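Local structure of amidohydrolase family protein (Acinetobacter baumannii, 4I6K) at residues P193-Q196 with K197-L201; Q229-N232 with I233-K237. The protein is probably a 2-pyrone-4,6-dicarboxylic acid hydrolase of the amidohydrolase family, inferred to open the lactone ring of that dicarboxylate by hydrolysis. All blocks are in the same frame, centred on the assembly; numbering follows the deposited sequence.

Contact 1. Residues P193-Q196 with K197-L201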
# COMPACT_ATOMS: atom_id res chain seq x y z
N PRO A 193 -22.31 -0.99 4.64
CA PRO A 193 -22.67 -1.63 3.36
C PRO A 193 -21.57 -1.50 2.30
O PRO A 193 -21.32 -2.45 1.57
CB PRO A 193 -23.92 -0.86 2.91
CG PRO A 193 -24.53 -0.35 4.19
CD PRO A 193 -23.41 -0.20 5.20
N ASP A 194 -20.93 -0.35 2.21
CA ASP A 194 -19.86 -0.21 1.23
C ASP A 194 -18.72 -1.17 1.52
O ASP A 194 -18.07 -1.65 0.60
CB ASP A 194 -19.31 1.22 1.21
CG ASP A 194 -20.34 2.22 0.76
OD1 ASP A 194 -20.12 3.42 1.00
OD2 ASP A 194 -21.35 1.83 0.15
N TYR A 195 -18.45 -1.42 2.79
CA TYR A 195 -17.37 -2.33 3.10
C TYR A 195 -17.77 -3.75 2.76
O TYR A 195 -16.95 -4.55 2.28
CB TYR A 195 -16.94 -2.24 4.57
CG TYR A 195 -15.60 -2.90 4.80
CD1 TYR A 195 -14.44 -2.35 4.27
CD2 TYR A 195 -15.49 -4.08 5.53
CE1 TYR A 195 -13.21 -2.94 4.46
CE2 TYR A 195 -14.27 -4.68 5.72
CZ TYR A 195 -13.13 -4.10 5.18
OH TYR A 195 -11.90 -4.68 5.36
N GLN A 196 -19.04 -4.06 3.02
CA GLN A 196 -19.57 -5.38 2.74
C GLN A 196 -19.52 -5.63 1.24
O GLN A 196 -19.15 -6.72 0.81
CB GLN A 196 -21.00 -5.53 3.27
CG GLN A 196 -21.12 -5.56 4.78
CD GLN A 196 -20.41 -6.75 5.41
OE1 GLN A 196 -20.66 -7.90 5.05
NE2 GLN A 196 -19.53 -6.48 6.37
N LYS A 197 -19.92 -4.64 0.46
CA LYS A 197 -19.89 -4.80 -0.99
C LYS A 197 -18.46 -5.04 -1.43
O LYS A 197 -18.17 -5.96 -2.20
CB LYS A 197 -20.47 -3.57 -1.68
CG LYS A 197 -20.44 -3.65 -3.21
CD LYS A 197 -21.58 -4.47 -3.80
CE LYS A 197 -22.72 -3.57 -4.25
NZ LYS A 197 -23.84 -4.34 -4.88
N PHE A 198 -17.55 -4.19 -0.93
CA PHE A 198 -16.12 -4.30 -1.20
C PHE A 198 -15.62 -5.72 -1.00
O PHE A 198 -14.99 -6.30 -1.88
CB PHE A 198 -15.35 -3.32 -0.30
CG PHE A 198 -13.92 -3.71 -0.04
CD1 PHE A 198 -13.52 -4.13 1.22
CD2 PHE A 198 -12.98 -3.67 -1.05
CE1 PHE A 198 -12.20 -4.48 1.46
CE2 PHE A 198 -11.66 -4.03 -0.81
CZ PHE A 198 -11.27 -4.43 0.44
N LEU A 199 -15.94 -6.29 0.17
CA LEU A 199 -15.54 -7.64 0.51
C LEU A 199 -16.04 -8.66 -0.51
O LEU A 199 -15.31 -9.57 -0.89
CB LEU A 199 -16.08 -8.00 1.90
CG LEU A 199 -15.43 -7.32 3.10
CD1 LEU A 199 -16.28 -7.54 4.32
CD2 LEU A 199 -14.02 -7.85 3.32
N SER A 200 -17.28 -8.51 -0.94
CA SER A 200 -17.86 -9.45 -1.89
C SER A 200 -17.17 -9.35 -3.27
O SER A 200 -17.20 -10.29 -4.06
CB SER A 200 -19.35 -9.18 -2.04
OG SER A 200 -19.56 -7.93 -2.69
N LEU A 201 -16.56 -8.20 -3.53
CA LEU A 201 -15.97 -7.94 -4.85
C LEU A 201 -14.57 -8.52 -4.93
O LEU A 201 -13.98 -8.60 -6.01
CB LEU A 201 -15.89 -6.43 -5.12
CG LEU A 201 -17.22 -5.70 -5.20
CD1 LEU A 201 -17.01 -4.20 -5.33
CD2 LEU A 201 -17.98 -6.26 -6.39
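Tyr195 lays its ring beside that of Phe198, three residues on, and meets Leu199, four residues on and one turn from Tyr195 along helix 193-201. This short helix is the crossover of a beta-alpha-beta unit between strands 176-178 and 207-210 of the parallel sheet, in keeping with the barrel-type fold of amidohydrolases. The aromatic pair comes first. Both side chains leave the helix with CG anti to the backbone N (chi1 -165° for Tyr195), which sends them the same way, side by side. Phe198 CD1 lies over one face of the Tyr195 ring and comes within 3.5 Å of Tyr195 CE1. The ring planes meet at 43°, between parallel and perpendicular. Aliphatic packing follows: Leu199 places its CD1 methyl 3.7 Å from Tyr195 CD2, so that CD1 of Phe198 and CD1 of Leu199 both brace the tyrosine. The buried ring is further enclosed by Pro159 and by Ala230 and Phe234 of helix 222-237, while its hydroxyl is hydrogen-bonded to the carbonyl of Phe181; packing and bond together should restrict its rotation. The Gln196 chain, bent at chi2, passes near Leu199 (NE2 to CD1, 4.0 Å) and gives its NE2 to the carbonyl O of Ile190. The backbone supplies i-to-i+4 hydrogen bonds, among them Leu199 N to Tyr195 O at 2.9 Å and Phe198 N to Asp194 O at 3.0 Å. Ahead of them, Asp192 OD2 accepts from Asp194 N at the start of the helix. Toward the other end, Ser200 N bonds to Gln196 O at 3.1 Å, and the Ser200 hydroxyl turns back on its own helix, OG donating to Lys197 O at a modelled 2.5 Å, probably too short to be exact.

Contact 2. Residues Q229-N232 with I233-K237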
# COMPACT_ATOMS: atom_id res chain seq x y z
N GLN A 229 -11.05 -7.86 13.28
CA GLN A 229 -12.24 -8.37 12.62
C GLN A 229 -12.01 -8.50 11.11
O GLN A 229 -12.35 -9.52 10.50
CB GLN A 229 -13.40 -7.42 12.83
CG GLN A 229 -13.94 -7.36 14.24
CD GLN A 229 -15.25 -6.61 14.30
OE1 GLN A 229 -16.26 -7.07 13.75
NE2 GLN A 229 -15.25 -5.45 14.95
N ALA A 230 -11.47 -7.44 10.52
CA ALA A 230 -11.21 -7.41 9.08
C ALA A 230 -10.31 -8.58 8.72
O ALA A 230 -10.58 -9.31 7.77
CB ALA A 230 -10.58 -6.10 8.68
N TYR A 231 -9.26 -8.78 9.51
CA TYR A 231 -8.37 -9.91 9.32
C TYR A 231 -9.12 -11.24 9.33
O TYR A 231 -8.97 -12.06 8.42
CB TYR A 231 -7.26 -9.92 10.38
CG TYR A 231 -6.28 -11.08 10.23
CD1 TYR A 231 -5.35 -11.11 9.18
CD2 TYR A 231 -6.27 -12.13 11.15
CE1 TYR A 231 -4.45 -12.16 9.03
CE2 TYR A 231 -5.36 -13.19 11.01
CZ TYR A 231 -4.46 -13.20 9.95
OH TYR A 231 -3.56 -14.23 9.82
N ASN A 232 -9.94 -11.45 10.36
CA ASN A 232 -10.70 -12.70 10.46
C ASN A 232 -11.58 -12.90 9.26
O ASN A 232 -11.62 -14.00 8.69
CB ASN A 232 -11.57 -12.72 11.72
CG ASN A 232 -10.76 -12.72 13.00
OD1 ASN A 232 -11.31 -12.56 14.08
ND2 ASN A 232 -9.45 -12.90 12.88
N ILE A 233 -12.28 -11.85 8.86
CA ILE A 233 -13.09 -11.92 7.64
C ILE A 233 -12.23 -12.39 6.45
O ILE A 233 -12.55 -13.37 5.79
CB ILE A 233 -13.76 -10.57 7.35
CG1 ILE A 233 -14.78 -10.27 8.44
CG2 ILE A 233 -14.42 -10.56 5.98
CD1 ILE A 233 -15.44 -8.91 8.31
N PHE A 234 -11.13 -11.69 6.18
CA PHE A 234 -10.20 -12.09 5.12
C PHE A 234 -9.87 -13.59 5.19
O PHE A 234 -9.84 -14.28 4.17
CB PHE A 234 -8.89 -11.30 5.21
CG PHE A 234 -9.07 -9.81 5.16
CD1 PHE A 234 -10.22 -9.25 4.62
CD2 PHE A 234 -8.08 -8.95 5.64
CE1 PHE A 234 -10.38 -7.86 4.55
CE2 PHE A 234 -8.23 -7.57 5.58
CZ PHE A 234 -9.38 -7.03 5.04
N LYS A 235 -9.59 -14.06 6.40
CA LYS A 235 -9.28 -15.46 6.62
C LYS A 235 -10.40 -16.36 6.11
O LYS A 235 -10.18 -17.26 5.31
CB LYS A 235 -9.06 -15.74 8.10
CG LYS A 235 -7.93 -16.68 8.38
CD LYS A 235 -6.74 -15.88 8.90
CE LYS A 235 -7.00 -15.43 10.33
NZ LYS A 235 -6.81 -16.52 11.34
N GLU A 236 -11.62 -16.11 6.60
CA GLU A 236 -12.74 -16.97 6.27
C GLU A 236 -13.09 -16.90 4.78
O GLU A 236 -13.65 -17.85 4.23
CB GLU A 236 -13.95 -16.59 7.11
CG GLU A 236 -13.65 -16.61 8.59
CD GLU A 236 -14.39 -15.52 9.34
OE1 GLU A 236 -15.21 -14.81 8.72
OE2 GLU A 236 -14.13 -15.37 10.56
N LYS A 237 -12.75 -15.79 4.14
CA LYS A 237 -13.09 -15.64 2.73
C LYS A 237 -12.13 -16.49 1.89
O LYS A 237 -12.40 -16.76 0.73
CB LYS A 237 -13.05 -14.17 2.30
CG LYS A 237 -14.28 -13.38 2.76
CD LYS A 237 -14.28 -11.92 2.27
CE LYS A 237 -14.46 -11.77 0.73
NZ LYS A 237 -15.67 -12.45 0.16
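Asn232, Tyr231 and Lys235 bury the most surface where two turns of helix 222-237 meet, the helix that crosses from strand 207-210 to strand 243-244 in a beta-alpha-beta unit. Lys235 folds back over one turn onto Tyr231, bent at chi2, chi3 and chi4, so that its aliphatic chain crosses the phenol ring and Lys235 CD comes 3.7 Å from Tyr231 CZ. The neighbouring approach of CE is modelled too close to be trusted, which leaves the exact path of the lysine chain uncertain. With chi1 at -180° the Tyr231 ring is carried along the helix toward Lys235, and it packs on Leu243 of the strand, with Leu240 and Val271 alongside. The polar ends of both residues converge on one carboxylate: Glu276 takes a hydrogen bond from the Tyr231 hydroxyl on OE1 and a salt bridge from Lys235 NZ on OE2. Asn232, on the outer side, contributes chiefly through its backbone, its carbonyl O receiving Glu236 N at 3.0 Å. Its CB lies 3.9 Å from Glu236 OE2, a loose contact without a bond. On the inner side Phe234 turns its ring over the preceding turn. Ala230 O sits 3.0 Å above the ring plane, over its centre, and that same oxygen accepts Phe234 N at 2.9 Å in an almost straight bond of 179°. Ala230 CB closes on the far end of the ring, 3.9 Å from Phe234 CZ. Ile233 N binds Gln229 O at 2.9 Å in the same nearly linear manner. Two donors from adjacent turns thus share the carboxylate of Glu276, which probably steadies its negative charge and helps hold the Tyr231 ring, tying this helix to helix 274-289 by a charged bond set beside apolar packing.

The two contacts belong to successive helices of the same parallel-sheet fold. Each is partly buried: three residues are buried in each, but contact 1 has more exposed ones. Their buried sides meet: Leu199 CD2 of contact 1 lies 3.8 Å from Ile233 CG2 of contact 2, and the Tyr195 hydroxyl oxygen lies 3.5 Å from Phe234 CZ. The chemistry differs. Contact 1 is built on an aromatic pair, and its tyrosine hydroxyl goes to a backbone carbonyl; contact 2 combines ring-over-carbonyl packing with a tyrosine and lysine directed to a carboxylate. Contact 1 takes in all of its short helix, whereas contact 2 occupies the later part of a longer one.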